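Local coordinates for dihydrodipicolinate synthase (Bacillus clausii KSM-K16, PDB 3E96), which probably acts as a 4-hydroxy-tetrahydrodipicolinate synthase, a TIM-barrel lyase of the DapA family that is expected to bind pyruvate as a Schiff base, at residues N217-K222 with W300-P305; K265-M270 with E295-W300. All coordinates share one frame; numbering follows the deposited sequence.

Contact 1: N217-K222 with W300-P305; sequences NLLPQK and WKLLQP
Lys-222 crosses the indole of Trp-300 over one face. Its CB points toward the 300-305 segment, and CG and CD prolong the reach with chi2 and chi3 both extended. Lys-222 CE arrives above the five-membered ring of Trp-300, 3.8 Å from its centroid and 7° off the ring normal, a CH-pi contact. A bend at chi4 (-62°) keeps the ammonium over the same ring: Lys-222 NZ stands 4.2 Å from the Trp-300 centroid and 15° off the normal, a cation-pi geometry. Lys-222 NZ also donates to a water at 2.9 Å, which in turn donates to Trp-300 O at 2.8 Å. Leu-219 CD1 approaches the six-membered part of the indole obliquely, 3.4 Å from Trp-300 CZ3, and meets Leu-302 CD1 tip to tip at 3.5 Å. Lys-301, with positive phi, ends helix 287-299 in a Schellman motif; beyond it, Leu-302 directs its side chain toward the 217-222 segment. The helix end thus packs on the start of helix 220-231, away from the predicted active-site residues. Asp-244 of helix 235-252 forms a salt bridge with Lys-222 NZ, and its backbone O accepts a hydrogen bond from Trp-300 NE1. Carboxylate, pi face and water together would be expected to favour the protonated lysine.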
ATOM      1  N   ASN B 217     -10.474 -10.852 -18.711  1.00 14.29           N
ATOM      2  CA  ASN B 217     -11.429  -9.754 -18.848  1.00 14.42           C
ATOM      3  C   ASN B 217     -11.773  -9.459 -20.302  1.00 16.12           C
ATOM      4  O   ASN B 217     -12.848  -8.933 -20.589  1.00 16.04           O
ATOM      5  CB  ASN B 217     -10.900  -8.471 -18.199  1.00 15.52           C
ATOM      6  CG  ASN B 217     -10.960  -8.517 -16.685  1.00 14.53           C
ATOM      7  OD1 ASN B 217      -9.951  -8.763 -16.014  1.00 17.55           O
ATOM      8  ND2 ASN B 217     -12.144  -8.292 -16.140  1.00  9.57           N
ATOM      9  N   LEU B 218     -10.862  -9.780 -21.217  1.00 15.16           N
ATOM     10  CA  LEU B 218     -11.114  -9.533 -22.631  1.00 17.00           C
ATOM     11  C   LEU B 218     -11.032 -10.783 -23.502  1.00 17.57           C
ATOM     12  O   LEU B 218     -11.801 -10.922 -24.453  1.00 19.60           O
ATOM     13  CB  LEU B 218     -10.146  -8.477 -23.183  1.00 15.56           C
ATOM     14  CG  LEU B 218      -8.635  -8.703 -23.041  1.00 16.41           C
ATOM     15  CD1 LEU B 218      -7.896  -7.908 -24.111  1.00 16.88           C
ATOM     16  CD2 LEU B 218      -8.179  -8.288 -21.637  1.00 16.79           C
ATOM     17  N   LEU B 219     -10.115 -11.689 -23.174  1.00 17.92           N
ATOM     18  CA  LEU B 219      -9.913 -12.904 -23.964  1.00 17.23           C
ATOM     19  C   LEU B 219      -9.732 -14.141 -23.091  1.00 17.35           C
ATOM     20  O   LEU B 219      -8.656 -14.739 -23.062  1.00 16.03           O
ATOM     21  CB  LEU B 219      -8.682 -12.723 -24.854  1.00 17.02           C
ATOM     22  CG  LEU B 219      -8.753 -11.536 -25.820  1.00 18.36           C
ATOM     23  CD1 LEU B 219      -7.368 -11.171 -26.331  1.00 17.60           C
ATOM     24  CD2 LEU B 219      -9.681 -11.896 -26.971  1.00 19.61           C
ATOM     25  N   PRO B 220     -10.792 -14.556 -22.386  1.00 17.89           N
ATOM     26  CA  PRO B 220     -10.719 -15.729 -21.514  1.00 18.66           C
ATOM     27  C   PRO B 220     -10.298 -17.027 -22.198  1.00 19.70           C
ATOM     28  O   PRO B 220      -9.706 -17.896 -21.562  1.00 19.15           O
ATOM     29  CB  PRO B 220     -12.124 -15.802 -20.916  1.00 19.79           C
ATOM     30  CG  PRO B 220     -12.982 -15.200 -21.984  1.00 18.58           C
ATOM     31  CD  PRO B 220     -12.163 -14.016 -22.432  1.00 17.33           C
ATOM     32  N   GLN B 221     -10.591 -17.158 -23.490  1.00 19.63           N
ATOM     33  CA  GLN B 221     -10.226 -18.372 -24.214  1.00 20.95           C
ATOM     34  C   GLN B 221      -8.710 -18.571 -24.303  1.00 20.45           C
ATOM     35  O   GLN B 221      -8.231 -19.705 -24.330  1.00 19.07           O
ATOM     36  CB  GLN B 221     -10.840 -18.369 -25.622  1.00 24.74           C
ATOM     37  CG  GLN B 221     -10.177 -17.432 -26.628  1.00 28.96           C
ATOM     38  CD  GLN B 221     -10.598 -15.974 -26.489  1.00 32.85           C
ATOM     39  OE1 GLN B 221     -10.123 -15.117 -27.237  1.00 36.35           O
ATOM     40  NE2 GLN B 221     -11.490 -15.685 -25.539  1.00 29.57           N
ATOM     41  N   LYS B 222      -7.953 -17.477 -24.352  1.00 19.15           N
ATOM     42  CA  LYS B 222      -6.497 -17.584 -24.422  1.00 19.42           C
ATOM     43  C   LYS B 222      -5.948 -18.134 -23.113  1.00 18.75           C
ATOM     44  O   LYS B 222      -5.013 -18.937 -23.110  1.00 18.09           O
ATOM     45  CB  LYS B 222      -5.858 -16.223 -24.710  1.00 20.48           C
ATOM     46  CG  LYS B 222      -6.037 -15.739 -26.138  1.00 23.61           C
ATOM     47  CD  LYS B 222      -5.274 -14.445 -26.383  1.00 25.23           C
ATOM     48  CE  LYS B 222      -5.411 -13.989 -27.833  1.00 26.53           C
ATOM     49  NZ  LYS B 222      -4.842 -14.983 -28.789  1.00 27.59           N
ATOM     50  N   TRP B 300      -2.901  -9.792 -32.842  1.00 21.77           N
ATOM     51  CA  TRP B 300      -3.740 -10.896 -32.378  1.00 22.01           C
ATOM     52  C   TRP B 300      -4.883 -11.107 -33.365  1.00 21.32           C
ATOM     53  O   TRP B 300      -5.717 -11.992 -33.181  1.00 21.67           O
ATOM     54  CB  TRP B 300      -4.342 -10.596 -31.001  1.00 21.63           C
ATOM     55  CG  TRP B 300      -3.482 -10.981 -29.838  1.00 23.47           C
ATOM     56  CD1 TRP B 300      -2.454 -11.876 -29.836  1.00 24.68           C
ATOM     57  CD2 TRP B 300      -3.638 -10.545 -28.484  1.00 22.91           C
ATOM     58  NE1 TRP B 300      -1.958 -12.029 -28.561  1.00 25.11           N
ATOM     59  CE2 TRP B 300      -2.669 -11.224 -27.711  1.00 24.02           C
ATOM     60  CE3 TRP B 300      -4.506  -9.650 -27.846  1.00 23.63           C
ATOM     61  CZ2 TRP B 300      -2.544 -11.036 -26.330  1.00 23.41           C
ATOM     62  CZ3 TRP B 300      -4.382  -9.462 -26.471  1.00 23.29           C
ATOM     63  CH2 TRP B 300      -3.407 -10.154 -25.730  1.00 22.34           C
ATOM     64  N   LYS B 301      -4.917 -10.272 -34.399  1.00 21.34           N
ATOM     65  CA  LYS B 301      -5.953 -10.338 -35.419  1.00 22.66           C
ATOM     66  C   LYS B 301      -7.344 -10.198 -34.807  1.00 22.42           C
ATOM     67  O   LYS B 301      -8.260 -10.961 -35.121  1.00 22.65           O
ATOM     68  CB  LYS B 301      -5.821 -11.646 -36.203  1.00 24.29           C
ATOM     69  CG  LYS B 301      -4.480 -11.747 -36.924  1.00 26.43           C
ATOM     70  CD  LYS B 301      -4.428 -12.877 -37.939  1.00 29.17           C
ATOM     71  CE  LYS B 301      -3.126 -12.820 -38.730  1.00 30.25           C
ATOM     72  NZ  LYS B 301      -3.072 -13.838 -39.818  1.00 34.28           N
ATOM     73  N   LEU B 302      -7.491  -9.194 -33.943  1.00 22.77           N
ATOM     74  CA  LEU B 302      -8.756  -8.926 -33.263  1.00 23.28           C
ATOM     75  C   LEU B 302      -9.445  -7.634 -33.698  1.00 23.04           C
ATOM     76  O   LEU B 302     -10.637  -7.459 -33.457  1.00 24.07           O
ATOM     77  CB  LEU B 302      -8.538  -8.879 -31.749  1.00 25.46           C
ATOM     78  CG  LEU B 302      -8.099 -10.173 -31.064  1.00 26.60           C
ATOM     79  CD1 LEU B 302      -7.910  -9.911 -29.579  1.00 27.52           C
ATOM     80  CD2 LEU B 302      -9.144 -11.256 -31.284  1.00 28.10           C
ATOM     81  N   LEU B 303      -8.703  -6.724 -34.322  1.00 23.04           N
ATOM     82  CA  LEU B 303      -9.288  -5.462 -34.769  1.00 23.57           C
ATOM     83  C   LEU B 303     -10.047  -5.648 -36.075  1.00 23.70           C
ATOM     84  O   LEU B 303      -9.650  -6.446 -36.923  1.00 22.86           O
ATOM     85  CB  LEU B 303      -8.195  -4.407 -34.961  1.00 24.95           C
ATOM     86  CG  LEU B 303      -7.464  -3.963 -33.691  1.00 26.16           C
ATOM     87  CD1 LEU B 303      -6.398  -2.939 -34.044  1.00 28.00           C
ATOM     88  CD2 LEU B 303      -8.468  -3.377 -32.706  1.00 27.34           C
ATOM     89  N   GLN B 304     -11.140  -4.913 -36.244  1.00 24.05           N
ATOM     90  CA  GLN B 304     -11.914  -5.042 -37.470  1.00 24.74           C
ATOM     91  C   GLN B 304     -11.185  -4.394 -38.634  1.00 22.84           C
ATOM     92  O   GLN B 304     -10.532  -3.365 -38.477  1.00 22.68           O
ATOM     93  CB  GLN B 304     -13.305  -4.421 -37.310  1.00 27.48           C
ATOM     94  CG  GLN B 304     -13.314  -3.022 -36.741  1.00 31.19           C
ATOM     95  CD  GLN B 304     -14.717  -2.445 -36.646  1.00 33.81           C
ATOM     96  OE1 GLN B 304     -14.949  -1.464 -35.940  1.00 35.35           O
ATOM     97  NE2 GLN B 304     -15.657  -3.046 -37.367  1.00 33.70           N
ATOM     98  N   PRO B 305     -11.270  -5.009 -39.819  1.00 22.39           N
ATOM     99  CA  PRO B 305     -10.617  -4.488 -41.021  1.00 22.62           C
ATOM    100  C   PRO B 305     -11.075  -3.061 -41.301  1.00 23.40           C
ATOM    101  O   PRO B 305     -12.233  -2.719 -41.063  1.00 22.08           O
ATOM    102  CB  PRO B 305     -11.065  -5.464 -42.101  1.00 23.80           C
ATOM    103  CG  PRO B 305     -11.192  -6.754 -41.348  1.00 23.18           C
ATOM    104  CD  PRO B 305     -11.909  -6.308 -40.094  1.00 23.12           C
TER
HETATM  105  O   HOH W   1      -6.152 -13.939 -31.209  1.00 30.52           O

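Contact 2: K265-M270 with E295-W300; sequences KEAMEM and ELLSSW
Leu-297 lies obliquely across Met-270, so that one methyl, CD1, makes the closest approaches to the other helix. Leu-297 CD1 sits 3.7 Å from Met-270 CB, near the root of the methionine side chain, and 4.0 Å from Met-270 SD, so that both atoms face this methyl. Leu-297 CD1 is also 3.8 Å from the backbone O of Ala-267, while Ala-267 CB, directed toward helix 287-299, stays 4.5 Å from it. The extended chi2 of Leu-297 (180°) carries CD1 forward to its partners. The small side chain of Ala-267 is consistent with the near approach of the backbones, whose CA atoms come to 7.6 Å at Ala-267 and Leu-297. The interface between the segments is therefore mostly apolar packing, with one methyl also resting on the Ala-267 carbonyl O. At the end of helix 287-299, Leu-296 O accepts both Ser-299 OG at 2.7 Å and Trp-300 N at 3.0 Å, the two donors arriving from the same face of its carbonyl plane. Val-293, one turn before Leu-297, extends the packing onto Ala-267 and Met-270. Phe-248 of helix 235-252 touches Ala-267 and Leu-296, joining a third helix to this pair outside the eight-stranded barrel.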
ATOM      1  N   LYS B 265      -8.279  -2.151 -19.697  1.00 11.84           N
ATOM      2  CA  LYS B 265      -9.475  -1.363 -19.981  1.00 14.04           C
ATOM      3  C   LYS B 265      -9.493  -0.697 -21.348  1.00 15.00           C
ATOM      4  O   LYS B 265     -10.529  -0.679 -22.018  1.00 15.44           O
ATOM      5  CB  LYS B 265      -9.697  -0.319 -18.880  1.00 12.21           C
ATOM      6  CG  LYS B 265     -10.169  -0.941 -17.562  1.00 11.98           C
ATOM      7  CD  LYS B 265     -10.606   0.100 -16.537  1.00 12.02           C
ATOM      8  CE  LYS B 265     -11.183  -0.581 -15.297  1.00 11.25           C
ATOM      9  NZ  LYS B 265     -11.484   0.381 -14.187  1.00 10.55           N
ATOM     10  N   GLU B 266      -8.365  -0.148 -21.777  1.00 16.78           N
ATOM     11  CA  GLU B 266      -8.346   0.498 -23.084  1.00 16.67           C
ATOM     12  C   GLU B 266      -8.352  -0.547 -24.197  1.00 17.69           C
ATOM     13  O   GLU B 266      -8.852  -0.290 -25.292  1.00 18.03           O
ATOM     14  CB  GLU B 266      -7.154   1.450 -23.193  1.00 17.25           C
ATOM     15  CG  GLU B 266      -7.320   2.650 -22.265  1.00 16.11           C
ATOM     16  CD  GLU B 266      -6.492   3.853 -22.659  1.00 18.09           C
ATOM     17  OE1 GLU B 266      -6.110   3.964 -23.846  1.00 16.74           O
ATOM     18  OE2 GLU B 266      -6.242   4.704 -21.778  1.00 17.82           O
ATOM     19  N   ALA B 267      -7.827  -1.734 -23.910  1.00 16.73           N
ATOM     20  CA  ALA B 267      -7.832  -2.814 -24.892  1.00 16.74           C
ATOM     21  C   ALA B 267      -9.274  -3.318 -25.043  1.00 17.71           C
ATOM     22  O   ALA B 267      -9.748  -3.549 -26.164  1.00 18.00           O
ATOM     23  CB  ALA B 267      -6.924  -3.950 -24.434  1.00 17.12           C
ATOM     24  N   MET B 268      -9.964  -3.482 -23.914  1.00 15.48           N
ATOM     25  CA  MET B 268     -11.359  -3.941 -23.914  1.00 16.10           C
ATOM     26  C   MET B 268     -12.227  -2.968 -24.715  1.00 17.55           C
ATOM     27  O   MET B 268     -13.051  -3.390 -25.535  1.00 16.12           O
ATOM     28  CB  MET B 268     -11.915  -4.044 -22.478  1.00 15.62           C
ATOM     29  CG  MET B 268     -11.304  -5.153 -21.606  1.00 15.85           C
ATOM     30  SD  MET B 268     -11.906  -5.198 -19.884  1.00  5.15           S
ATOM     31  CE  MET B 268     -11.006  -3.923 -19.178  1.00 24.33           C
ATOM     32  N   GLU B 269     -12.048  -1.670 -24.475  1.00 16.04           N
ATOM     33  CA  GLU B 269     -12.829  -0.655 -25.182  1.00 17.40           C
ATOM     34  C   GLU B 269     -12.585  -0.720 -26.691  1.00 18.50           C
ATOM     35  O   GLU B 269     -13.519  -0.549 -27.487  1.00 17.25           O
ATOM     36  CB  GLU B 269     -12.495   0.746 -24.658  1.00 17.57           C
ATOM     37  CG  GLU B 269     -13.093   1.080 -23.282  1.00 19.31           C
ATOM     38  CD  GLU B 269     -14.610   1.206 -23.296  1.00 21.08           C
ATOM     39  OE1 GLU B 269     -15.173   1.612 -24.338  1.00 23.01           O
ATOM     40  OE2 GLU B 269     -15.245   0.922 -22.255  1.00 19.49           O
ATOM     41  N   MET B 270     -11.338  -0.958 -27.089  1.00 17.10           N
ATOM     42  CA  MET B 270     -11.018  -1.065 -28.508  1.00 18.58           C
ATOM     43  C   MET B 270     -11.732  -2.272 -29.120  1.00 19.49           C
ATOM     44  O   MET B 270     -12.068  -2.266 -30.302  1.00 19.38           O
ATOM     45  CB  MET B 270      -9.508  -1.201 -28.722  1.00 19.74           C
ATOM     46  CG  MET B 270      -8.757   0.119 -28.721  1.00 23.90           C
ATOM     47  SD  MET B 270      -7.051  -0.058 -29.303  1.00 22.68           S
ATOM     48  CE  MET B 270      -7.301  -0.298 -31.018  1.00 26.28           C
ATOM     49  N   GLU B 295      -1.484  -1.941 -31.953  1.00 21.68           N
ATOM     50  CA  GLU B 295      -0.623  -2.847 -32.703  1.00 23.60           C
ATOM     51  C   GLU B 295      -0.666  -4.261 -32.134  1.00 23.69           C
ATOM     52  O   GLU B 295      -0.521  -5.236 -32.869  1.00 23.60           O
ATOM     53  CB  GLU B 295       0.820  -2.333 -32.702  1.00 26.04           C
ATOM     54  CG  GLU B 295       0.941  -0.871 -33.105  1.00 29.32           C
ATOM     55  CD  GLU B 295       2.379  -0.397 -33.202  1.00 31.97           C
ATOM     56  OE1 GLU B 295       3.215  -0.839 -32.384  1.00 33.62           O
ATOM     57  OE2 GLU B 295       2.671   0.431 -34.091  1.00 32.55           O
ATOM     58  N   LEU B 296      -0.869  -4.372 -30.826  1.00 22.87           N
ATOM     59  CA  LEU B 296      -0.926  -5.680 -30.185  1.00 23.35           C
ATOM     60  C   LEU B 296      -2.224  -6.400 -30.562  1.00 22.33           C
ATOM     61  O   LEU B 296      -2.220  -7.593 -30.879  1.00 22.21           O
ATOM     62  CB  LEU B 296      -0.836  -5.518 -28.666  1.00 25.56           C
ATOM     63  CG  LEU B 296      -0.406  -6.732 -27.844  1.00 29.65           C
ATOM     64  CD1 LEU B 296       1.004  -7.144 -28.233  1.00 32.15           C
ATOM     65  CD2 LEU B 296      -0.448  -6.380 -26.368  1.00 32.23           C
ATOM     66  N   LEU B 297      -3.333  -5.670 -30.523  1.00 20.62           N
ATOM     67  CA  LEU B 297      -4.628  -6.244 -30.871  1.00 20.92           C
ATOM     68  C   LEU B 297      -4.643  -6.591 -32.353  1.00 21.48           C
ATOM     69  O   LEU B 297      -5.269  -7.566 -32.770  1.00 21.61           O
ATOM     70  CB  LEU B 297      -5.754  -5.259 -30.545  1.00 20.58           C
ATOM     71  CG  LEU B 297      -5.979  -4.988 -29.055  1.00 20.24           C
ATOM     72  CD1 LEU B 297      -7.114  -3.995 -28.881  1.00 19.14           C
ATOM     73  CD2 LEU B 297      -6.290  -6.293 -28.332  1.00 20.67           C
ATOM     74  N   SER B 298      -3.943  -5.786 -33.143  1.00 22.94           N
ATOM     75  CA  SER B 298      -3.854  -6.018 -34.576  1.00 25.56           C
ATOM     76  C   SER B 298      -3.092  -7.323 -34.815  1.00 26.26           C
ATOM     77  O   SER B 298      -3.495  -8.143 -35.640  1.00 25.92           O
ATOM     78  CB  SER B 298      -3.127  -4.852 -35.250  1.00 26.70           C
ATOM     79  OG  SER B 298      -3.068  -5.023 -36.656  1.00 29.87           O
ATOM     80  N   SER B 299      -2.001  -7.525 -34.081  1.00 26.26           N
ATOM     81  CA  SER B 299      -1.208  -8.739 -34.240  1.00 25.87           C
ATOM     82  C   SER B 299      -2.008  -9.965 -33.815  1.00 24.21           C
ATOM     83  O   SER B 299      -1.814 -11.056 -34.358  1.00 23.61           O
ATOM     84  CB  SER B 299       0.091  -8.656 -33.429  1.00 29.50           C
ATOM     85  OG  SER B 299      -0.152  -8.838 -32.044  1.00 34.30           O
ATOM     86  N   TRP B 300      -2.901  -9.792 -32.842  1.00 21.77           N
ATOM     87  CA  TRP B 300      -3.740 -10.896 -32.378  1.00 22.01           C
ATOM     88  C   TRP B 300      -4.883 -11.107 -33.365  1.00 21.32           C
ATOM     89  O   TRP B 300      -5.717 -11.992 -33.181  1.00 21.67           O
ATOM     90  CB  TRP B 300      -4.342 -10.596 -31.001  1.00 21.63           C
ATOM     91  CG  TRP B 300      -3.482 -10.981 -29.838  1.00 23.47           C
ATOM     92  CD1 TRP B 300      -2.454 -11.876 -29.836  1.00 24.68           C
ATOM     93  CD2 TRP B 300      -3.638 -10.545 -28.484  1.00 22.91           C
ATOM     94  NE1 TRP B 300      -1.958 -12.029 -28.561  1.00 25.11           N
ATOM     95  CE2 TRP B 300      -2.669 -11.224 -27.711  1.00 24.02           C
ATOM     96  CE3 TRP B 300      -4.506  -9.650 -27.846  1.00 23.63           C
ATOM     97  CZ2 TRP B 300      -2.544 -11.036 -26.330  1.00 23.41           C
ATOM     98  CZ3 TRP B 300      -4.382  -9.462 -26.471  1.00 23.29           C
ATOM     99  CH2 TRP B 300      -3.407 -10.154 -25.730  1.00 22.34           C
TER

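The centres of contacts 1 and 2 lie about 7 Å apart, each about 20 Å from the centre of the chain and on the same side of it. Along the chain, residues 217-222, after strand 210-213, come first, then 265-270, then 295-300 running into 300-305. Trp-300 ends one segment and begins the next, but touches its partner segment only in contact 1. Leu-302 N probably bonds to Leu-297 O at 3.0 Å, and Leu-303 CD2 packs on Met-270 CE at 3.7 Å. Contact 2 pairs helices 262-270 and 287-299, and contact 1 sets the end of the second against the start of helix 220-231, just beyond the last barrel strand.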